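Local coordinates for molybdenum cofactor carrier protein (Chlamydomonas reinhardtii, PDB 2IZ6) that probably binds the molybdenum cofactor and carries it, in protected form, to the enzymes that need it, at residues Q30-K39 with V57-A68; L106-M116 with A130-T139. One frame throughout, in Å; residues are numbered along the deposited sequence.

Both contacts belong to one Rossmann-like alpha/beta fold but join different layers of it. Contact 1 (30-39 with 57-68) pairs two neighbouring helices on one side of the parallel sheet and is only partly buried: small residues and glycines meet toward the sheet, polar side chains and a water away from it. Contact 2 (106-116 with 130-139) is the buried one, two adjacent strands inside the sheet with a lysine at one end. Contact 1 rests mainly on close backbone packing with CH...O contacts and one weak side-chain N-H...O bond, contact 2 mainly on regular backbone N-H...O bonds, with CH...O contacts and aliphatic packing besides. They touch where Q30 NE2 probably hydrogen-bonds G138 O and V57 packs on V114.

Contact 1 (Q30-K39 with V57-A68); sequences QLVMANELGK and VMHEAMKGAKEA
Two neighbouring helices of the alpha/beta sandwich, 28-43 and 57-67, pack through small residues, and their short segments come within 6.4 Å at a signed crossing angle of -35°. A34, G38, A61, G64 and A65 make this possible. Where G38 faces A61 and G64, a beta carbon on either glycine would collide with a carbonyl oxygen of the other helix, so glycine suits both places. The backbones then touch through CH...O contacts: A61 CA lies 3.3 Å from A34 O, and G38 CA is 3.4 Å from A61 O. Where helix 57-67 begins, A34 CB rests 3.8 Å from V57 CG1, a methyl on a methyl.

Along the outer edge the residues grow longer and polar. N35 has CG anti to its backbone nitrogen (chi1 -175°), which carries the amide across to the other helix; there ND2 gives a weak, bent hydrogen bond of 3.1 Å to E60 O, an oxygen that also accepts the helical bond from G64 N. The same ND2 donates to a water that in turn donates to E67 OE1, joining the helices a second time. E60 bends at chi2 (-67°), its CG passing 3.9 Å from L31 CD2, while its OE2 takes a salt bridge from K63 NZ at 3.0 Å. K39 lays CG over G64 O at 3.4 Å; its amine is weakly paired with E36 of its own helix and stays near, but not bridged to, E67.

Away from these polar groups the pair lies on the sheet: V57 and A61 touch V18 of strand 15-19, A65 meets L48 of strand 47-51, and L37 reaches V112 and V114 of strand 110-114.

Contact 2 (L106-M116 with A130-T139); sequences LSSNVLVAVGM and AKKPVVLLGT
L111, A113 and G115 alternate with P133, V135 and L137 in the backbone bonding of two adjacent parallel strands of a beta-alpha-beta unit whose crossover is helix 118-129. The bonding is tight in the middle: V135 N to L111 O, A113 N to V135 O and L137 N to A113 O all measure 2.8 Å, each donor nearly in line with the carbonyl. V112 and V135, branched residues suited to strands, lie side by side on one face, V112 CG2 4.0 Å from V135 CB. On the other face the small A113 CB receives L136 CD2 at 3.9 Å.

Toward the start of the strands the bonding, not the packing, slackens: L111 N reaches P133 O at 3.3 Å, though straight. P133 ends the regular pattern: its nitrogen has no hydrogen for N109 O, its CD lies 3.6 Å from that oxygen, and a water donates there instead. This water accepts weakly from NZ of partly exposed K132, which bends at chi4 (-83°) to bring NZ within 3.0 Å of S108 O, also a weak bond.

Helix 118-129 covers L111 and V134, helix 161-173 packs on V112 and V135, and strand 15-19 pairs with the other edge of 110-114.

Contact 1 (Q30-K39 with V57-A68)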
loop_
_atom_site.group_PDB
_atom_site.type_symbol
_atom_site.label_atom_id
_atom_site.label_comp_id
_atom_site.label_asym_id
_atom_site.label_seq_id
_atom_site.Cartn_x
_atom_site.Cartn_y
_atom_site.Cartn_z
ATOM N N GLN A 30 20.124 19.249 -13.810
ATOM C CA GLN A 30 19.359 18.676 -12.730
ATOM C C GLN A 30 20.164 17.681 -11.896
ATOM O O GLN A 30 20.051 17.653 -10.651
ATOM C CB GLN A 30 18.040 18.112 -13.240
ATOM C CG GLN A 30 17.169 19.186 -13.798
ATOM C CD GLN A 30 15.947 18.605 -14.491
ATOM O OE1 GLN A 30 15.999 17.538 -15.091
ATOM N NE2 GLN A 30 14.843 19.318 -14.408
ATOM N N LEU A 31 20.987 16.885 -12.533
ATOM C CA LEU A 31 21.893 15.930 -11.863
ATOM C C LEU A 31 22.866 16.683 -10.948
ATOM O O LEU A 31 23.035 16.298 -9.791
ATOM C CB LEU A 31 22.682 15.075 -12.890
ATOM C CG LEU A 31 21.853 14.109 -13.717
ATOM C CD1 LEU A 31 22.774 13.479 -14.721
ATOM C CD2 LEU A 31 21.065 13.106 -12.806
ATOM N N VAL A 32 23.411 17.785 -11.447
ATOM C CA VAL A 32 24.376 18.597 -10.734
ATOM C C VAL A 32 23.596 19.250 -9.566
ATOM O O VAL A 32 24.097 19.251 -8.441
ATOM C CB VAL A 32 24.965 19.709 -11.625
ATOM C CG1 VAL A 32 25.789 20.692 -10.795
ATOM C CG2 VAL A 32 25.769 19.092 -12.714
ATOM N N MET A 33 22.474 19.870 -9.843
ATOM C CA MET A 33 21.681 20.479 -8.742
ATOM C C MET A 33 21.343 19.502 -7.637
ATOM O O MET A 33 21.448 19.805 -6.457
ATOM C CB MET A 33 20.433 21.159 -9.253
ATOM C CG MET A 33 20.816 22.491 -9.981
ATOM S SD MET A 33 19.407 23.616 -10.105
ATOM C CE MET A 33 18.302 22.469 -10.846
ATOM N N ALA A 34 20.939 18.295 -8.028
ATOM C CA ALA A 34 20.632 17.269 -7.069
ATOM C C ALA A 34 21.801 16.874 -6.193
ATOM O O ALA A 34 21.659 16.761 -4.931
ATOM C CB ALA A 34 20.015 16.061 -7.761
ATOM N N ASN A 35 22.977 16.735 -6.811
ATOM C CA ASN A 35 24.172 16.393 -6.026
ATOM C C ASN A 35 24.489 17.502 -4.988
ATOM O O ASN A 35 24.805 17.204 -3.835
ATOM C CB ASN A 35 25.356 16.112 -7.001
ATOM C CG ASN A 35 26.586 15.641 -6.275
ATOM O OD1 ASN A 35 27.443 16.428 -5.955
ATOM N ND2 ASN A 35 26.600 14.365 -5.853
ATOM N N GLU A 36 24.460 18.760 -5.427
ATOM C CA GLU A 36 24.729 19.902 -4.554
ATOM C C GLU A 36 23.726 20.009 -3.484
ATOM O O GLU A 36 24.075 20.302 -2.354
ATOM C CB GLU A 36 24.752 21.193 -5.345
ATOM C CG GLU A 36 25.225 22.398 -4.517
ATOM C CD GLU A 36 26.699 22.327 -3.958
ATOM O OE1 GLU A 36 27.582 21.626 -4.518
ATOM O OE2 GLU A 36 26.971 22.987 -2.905
ATOM N N LEU A 37 22.470 19.777 -3.869
ATOM C CA LEU A 37 21.417 19.813 -2.876
ATOM C C LEU A 37 21.690 18.774 -1.797
ATOM O O LEU A 37 21.517 19.098 -0.596
ATOM C CB LEU A 37 20.089 19.555 -3.571
ATOM C CG LEU A 37 18.881 19.604 -2.650
ATOM C CD1 LEU A 37 18.536 20.999 -2.254
ATOM C CD2 LEU A 37 17.687 18.867 -3.294
ATOM N N GLY A 38 21.966 17.532 -2.165
ATOM C CA GLY A 38 22.334 16.443 -1.239
ATOM C C GLY A 38 23.447 16.832 -0.282
ATOM O O GLY A 38 23.360 16.674 0.963
ATOM N N LYS A 39 24.463 17.467 -0.820
ATOM C CA LYS A 39 25.629 18.008 -0.019
ATOM C C LYS A 39 25.143 18.944 1.026
ATOM O O LYS A 39 25.504 18.788 2.161
ATOM C CB LYS A 39 26.682 18.650 -0.974
ATOM C CG LYS A 39 27.426 17.727 -1.767
ATOM C CD LYS A 39 28.646 18.499 -2.325
ATOM C CE LYS A 39 28.976 18.154 -3.740
ATOM N NZ LYS A 39 29.902 19.258 -4.297
ATOM N N VAL A 57 18.255 11.985 -10.424
ATOM C CA VAL A 57 18.258 12.982 -9.380
ATOM C C VAL A 57 18.479 12.301 -8.040
ATOM O O VAL A 57 19.289 12.791 -7.227
ATOM C CB VAL A 57 16.879 13.771 -9.341
ATOM C CG1 VAL A 57 16.570 14.375 -7.990
ATOM C CG2 VAL A 57 16.832 14.781 -10.472
ATOM N N MET A 58 17.751 11.228 -7.781
ATOM C CA MET A 58 17.699 10.694 -6.395
ATOM C C MET A 58 19.068 10.087 -6.009
ATOM O O MET A 58 19.558 10.296 -4.905
ATOM C CB MET A 58 16.501 9.732 -6.265
ATOM C CG MET A 58 15.240 10.543 -6.418
ATOM S SD MET A 58 13.716 9.722 -5.934
ATOM C CE MET A 58 13.778 8.593 -7.193
ATOM N N HIS A 59 19.703 9.412 -6.958
ATOM C CA HIS A 59 21.021 8.861 -6.734
ATOM C C HIS A 59 22.064 9.957 -6.549
ATOM O O HIS A 59 22.906 9.904 -5.692
ATOM C CB HIS A 59 21.385 7.927 -7.869
ATOM C CG HIS A 59 22.746 7.327 -7.737
ATOM N ND1 HIS A 59 23.145 6.563 -6.656
ATOM C CD2 HIS A 59 23.817 7.414 -8.555
ATOM C CE1 HIS A 59 24.411 6.209 -6.819
ATOM N NE2 HIS A 59 24.834 6.686 -7.978
ATOM N N GLU A 60 21.962 11.004 -7.347
ATOM C CA GLU A 60 22.887 12.133 -7.189
ATOM C C GLU A 60 22.774 12.804 -5.838
ATOM O O GLU A 60 23.800 13.142 -5.257
ATOM C CB GLU A 60 22.728 13.164 -8.308
ATOM C CG GLU A 60 23.283 12.681 -9.666
ATOM C CD GLU A 60 24.786 12.537 -9.616
ATOM O OE1 GLU A 60 25.430 13.201 -8.793
ATOM O OE2 GLU A 60 25.328 11.715 -10.385
ATOM N N ALA A 61 21.544 12.999 -5.384
ATOM C CA ALA A 61 21.322 13.580 -4.099
ATOM C C ALA A 61 21.974 12.689 -3.016
ATOM O O ALA A 61 22.621 13.165 -2.047
ATOM C CB ALA A 61 19.860 13.782 -3.904
ATOM N N MET A 62 21.802 11.383 -3.183
ATOM C CA MET A 62 22.276 10.415 -2.200
ATOM C C MET A 62 23.800 10.393 -2.139
ATOM O O MET A 62 24.385 10.254 -1.064
ATOM C CB MET A 62 21.742 9.018 -2.524
ATOM C CG MET A 62 20.230 8.898 -2.448
ATOM S SD MET A 62 19.691 7.467 -1.492
ATOM C CE MET A 62 20.687 7.651 -0.015
ATOM N N LYS A 63 24.437 10.530 -3.297
ATOM C CA LYS A 63 25.886 10.589 -3.366
ATOM C C LYS A 63 26.420 11.836 -2.725
ATOM O O LYS A 63 27.457 11.845 -2.055
ATOM C CB LYS A 63 26.327 10.557 -4.814
ATOM C CG LYS A 63 26.211 9.190 -5.418
ATOM C CD LYS A 63 27.068 9.087 -6.714
ATOM C CE LYS A 63 26.458 9.901 -7.877
ATOM N NZ LYS A 63 27.374 10.041 -9.044
ATOM N N GLY A 64 25.731 12.939 -2.970
ATOM C CA GLY A 64 26.086 14.219 -2.377
ATOM C C GLY A 64 26.015 14.268 -0.863
ATOM O O GLY A 64 26.935 14.725 -0.193
ATOM N N ALA A 65 24.920 13.739 -0.319
ATOM C CA ALA A 65 24.740 13.697 1.124
ATOM C C ALA A 65 25.792 12.809 1.767
ATOM O O ALA A 65 26.345 13.147 2.817
ATOM C CB ALA A 65 23.368 13.126 1.415
ATOM N N LYS A 66 26.113 11.688 1.090
ATOM C CA LYS A 66 27.068 10.727 1.700
ATOM C C LYS A 66 28.446 11.356 1.696
ATOM O O LYS A 66 29.205 11.268 2.686
ATOM C CB LYS A 66 27.029 9.402 0.941
ATOM C CG LYS A 66 28.030 8.262 1.355
ATOM C CD LYS A 66 27.955 7.809 2.817
ATOM C CE LYS A 66 26.581 7.820 3.415
ATOM N NZ LYS A 66 26.732 7.933 4.909
ATOM N N GLU A 67 28.785 12.047 0.624
ATOM C CA GLU A 67 30.088 12.744 0.534
ATOM C C GLU A 67 30.311 13.809 1.635
ATOM O O GLU A 67 31.431 13.995 2.142
ATOM C CB GLU A 67 30.229 13.381 -0.846
ATOM C CG GLU A 67 31.560 14.107 -1.085
ATOM C CD GLU A 67 31.598 14.929 -2.377
ATOM O OE1 GLU A 67 30.611 14.932 -3.146
ATOM O OE2 GLU A 67 32.640 15.601 -2.633
ATOM N N ALA A 68 29.250 14.535 1.989
ATOM C CA ALA A 68 29.246 15.518 3.026
ATOM C C ALA A 68 29.041 14.931 4.430
ATOM O O ALA A 68 28.862 15.673 5.410
ATOM C CB ALA A 68 28.129 16.539 2.693
HETATM O O HOH W 1 29.122 13.282 -4.827
#

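Contact 2 (L106-M116 with A130-T139)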
loop_
_atom_site.group_PDB
_atom_site.type_symbol
_atom_site.label_atom_id
_atom_site.label_comp_id
_atom_site.label_asym_id
_atom_site.label_seq_id
_atom_site.Cartn_x
_atom_site.Cartn_y
_atom_site.Cartn_z
ATOM N N LEU A 106 5.676 11.192 3.356
ATOM C CA LEU A 106 4.979 11.711 4.599
ATOM C C LEU A 106 5.925 11.741 5.856
ATOM O O LEU A 106 5.606 12.326 6.882
ATOM C CB LEU A 106 3.690 10.922 4.940
ATOM C CG LEU A 106 2.351 10.879 4.132
ATOM C CD1 LEU A 106 1.328 10.047 4.818
ATOM C CD2 LEU A 106 1.787 12.282 3.896
ATOM N N SER A 107 7.048 11.065 5.786
ATOM C CA SER A 107 8.034 11.063 6.813
ATOM C C SER A 107 8.841 12.355 6.803
ATOM O O SER A 107 9.471 12.678 7.783
ATOM C CB SER A 107 9.009 9.902 6.609
ATOM O OG SER A 107 8.317 8.664 6.347
ATOM N N SER A 108 8.905 12.971 5.634
ATOM C CA SER A 108 9.766 14.162 5.512
ATOM C C SER A 108 9.144 15.412 6.094
ATOM O O SER A 108 7.940 15.624 6.052
ATOM C CB SER A 108 10.107 14.412 4.069
ATOM O OG SER A 108 8.937 14.793 3.393
ATOM N N ASN A 109 9.981 16.309 6.637
ATOM C CA ASN A 109 9.518 17.614 7.105
ATOM C C ASN A 109 9.195 18.587 5.955
ATOM O O ASN A 109 8.284 19.381 5.952
ATOM C CB ASN A 109 10.594 18.262 7.970
ATOM C CG ASN A 109 10.801 17.562 9.257
ATOM O OD1 ASN A 109 10.082 17.825 10.219
ATOM N ND2 ASN A 109 11.706 16.632 9.294
ATOM N N VAL A 110 9.996 18.452 4.915
ATOM C CA VAL A 110 9.870 19.199 3.653
ATOM C C VAL A 110 10.257 18.316 2.554
ATOM O O VAL A 110 11.187 17.540 2.662
ATOM C CB VAL A 110 10.833 20.428 3.601
ATOM C CG1 VAL A 110 10.519 21.328 2.358
ATOM C CG2 VAL A 110 10.693 21.223 4.827
ATOM N N LEU A 111 9.526 18.400 1.432
ATOM C CA LEU A 111 9.834 17.637 0.198
ATOM C C LEU A 111 10.384 18.581 -0.879
ATOM O O LEU A 111 9.805 19.645 -1.124
ATOM C CB LEU A 111 8.551 16.911 -0.313
ATOM C CG LEU A 111 8.637 16.053 -1.577
ATOM C CD1 LEU A 111 9.604 14.899 -1.325
ATOM C CD2 LEU A 111 7.304 15.521 -2.015
ATOM N N VAL A 112 11.530 18.252 -1.481
ATOM C CA VAL A 112 12.081 19.030 -2.550
ATOM C C VAL A 112 12.047 18.209 -3.818
ATOM O O VAL A 112 12.532 17.066 -3.867
ATOM C CB VAL A 112 13.571 19.384 -2.263
ATOM C CG1 VAL A 112 14.125 20.276 -3.301
ATOM C CG2 VAL A 112 13.740 20.115 -0.943
ATOM N N ALA A 113 11.407 18.770 -4.852
ATOM C CA ALA A 113 11.385 18.196 -6.184
ATOM C C ALA A 113 12.479 18.903 -7.001
ATOM O O ALA A 113 12.513 20.141 -7.072
ATOM C CB ALA A 113 10.038 18.414 -6.833
ATOM N N VAL A 114 13.335 18.112 -7.620
ATOM C CA VAL A 114 14.341 18.620 -8.536
ATOM C C VAL A 114 13.912 18.087 -9.915
ATOM O O VAL A 114 13.990 16.889 -10.164
ATOM C CB VAL A 114 15.771 18.076 -8.196
ATOM C CG1 VAL A 114 16.763 18.638 -9.124
ATOM C CG2 VAL A 114 16.117 18.397 -6.805
ATOM N N GLY A 115 13.379 18.957 -10.738
ATOM C CA GLY A 115 12.769 18.542 -12.004
ATOM C C GLY A 115 11.423 17.867 -11.781
ATOM O O GLY A 115 10.868 17.859 -10.659
ATOM N N MET A 116 10.872 17.336 -12.874
ATOM C CA MET A 116 9.458 16.981 -12.873
ATOM C C MET A 116 9.149 15.909 -13.895
ATOM O O MET A 116 9.765 15.899 -14.973
ATOM C CB MET A 116 8.623 18.207 -13.213
ATOM C CG MET A 116 7.097 18.014 -12.997
ATOM S SD MET A 116 6.526 17.484 -11.474
ATOM C CE MET A 116 7.241 18.692 -10.289
ATOM N N ALA A 130 -1.417 16.161 2.065
ATOM C CA ALA A 130 -1.071 15.982 3.481
ATOM C C ALA A 130 -0.748 17.302 4.187
ATOM O O ALA A 130 -0.361 17.265 5.380
ATOM C CB ALA A 130 0.114 15.068 3.588
ATOM N N LYS A 131 -0.818 18.426 3.472
ATOM C CA LYS A 131 -0.477 19.757 3.987
ATOM C C LYS A 131 0.984 19.866 4.433
ATOM O O LYS A 131 1.342 20.511 5.410
ATOM C CB LYS A 131 -1.462 20.203 5.088
ATOM C CG LYS A 131 -2.917 19.993 4.737
ATOM C CD LYS A 131 -3.386 20.829 3.623
ATOM C CE LYS A 131 -4.882 20.491 3.334
ATOM N NZ LYS A 131 -5.465 21.387 2.267
ATOM N N LYS A 132 1.860 19.289 3.633
ATOM C CA LYS A 132 3.272 19.375 3.855
ATOM C C LYS A 132 3.816 20.350 2.812
ATOM O O LYS A 132 3.340 20.384 1.632
ATOM C CB LYS A 132 3.941 17.993 3.674
ATOM C CG LYS A 132 3.660 17.000 4.848
ATOM C CD LYS A 132 4.953 16.160 5.133
ATOM C CE LYS A 132 4.986 15.546 6.468
ATOM N NZ LYS A 132 5.471 16.509 7.453
ATOM N N PRO A 133 4.811 21.142 3.204
ATOM C CA PRO A 133 5.422 22.057 2.253
ATOM C C PRO A 133 6.324 21.414 1.222
ATOM O O PRO A 133 6.966 20.417 1.496
ATOM C CB PRO A 133 6.276 22.968 3.100
ATOM C CG PRO A 133 6.609 22.122 4.245
ATOM C CD PRO A 133 5.541 21.133 4.462
ATOM N N VAL A 134 6.283 21.980 0.057
ATOM C CA VAL A 134 7.082 21.478 -1.045
ATOM C C VAL A 134 7.952 22.591 -1.693
ATOM O O VAL A 134 7.495 23.720 -1.931
ATOM C CB VAL A 134 6.175 20.801 -2.122
ATOM C CG1 VAL A 134 7.021 20.283 -3.294
ATOM C CG2 VAL A 134 5.355 19.634 -1.579
ATOM N N VAL A 135 9.184 22.248 -1.965
ATOM C CA VAL A 135 10.104 23.105 -2.695
ATOM C C VAL A 135 10.380 22.623 -4.131
ATOM O O VAL A 135 10.720 21.464 -4.304
ATOM C CB VAL A 135 11.438 23.289 -1.932
ATOM C CG1 VAL A 135 12.358 24.222 -2.674
ATOM C CG2 VAL A 135 11.224 23.849 -0.553
ATOM N N LEU A 136 10.060 23.455 -5.128
ATOM C CA LEU A 136 10.209 23.093 -6.515
ATOM C C LEU A 136 11.446 23.740 -7.077
ATOM O O LEU A 136 11.499 24.961 -7.223
ATOM C CB LEU A 136 8.969 23.555 -7.291
ATOM C CG LEU A 136 7.612 23.008 -6.851
ATOM C CD1 LEU A 136 6.491 23.577 -7.787
ATOM C CD2 LEU A 136 7.592 21.503 -6.820
ATOM N N LEU A 137 12.405 22.903 -7.477
ATOM C CA LEU A 137 13.709 23.346 -8.017
ATOM C C LEU A 137 13.864 22.755 -9.423
ATOM O O LEU A 137 13.769 21.560 -9.625
ATOM C CB LEU A 137 14.862 22.912 -7.119
ATOM C CG LEU A 137 16.300 23.190 -7.639
ATOM C CD1 LEU A 137 16.475 24.675 -7.757
ATOM C CD2 LEU A 137 17.336 22.545 -6.662
ATOM N N GLY A 138 14.080 23.626 -10.373
ATOM C CA GLY A 138 14.329 23.207 -11.767
ATOM C C GLY A 138 13.147 22.581 -12.457
ATOM O O GLY A 138 13.310 21.741 -13.355
ATOM N N THR A 139 11.939 22.958 -12.023
ATOM C CA THR A 139 10.688 22.520 -12.659
ATOM C C THR A 139 10.279 23.617 -13.679
ATOM O O THR A 139 10.640 24.750 -13.555
ATOM C CB THR A 139 9.564 22.158 -11.626
ATOM O OG1 THR A 139 9.001 23.322 -10.990
ATOM C CG2 THR A 139 10.103 21.208 -10.534
HETATM O O HOH W 2 6.284 19.539 7.660
#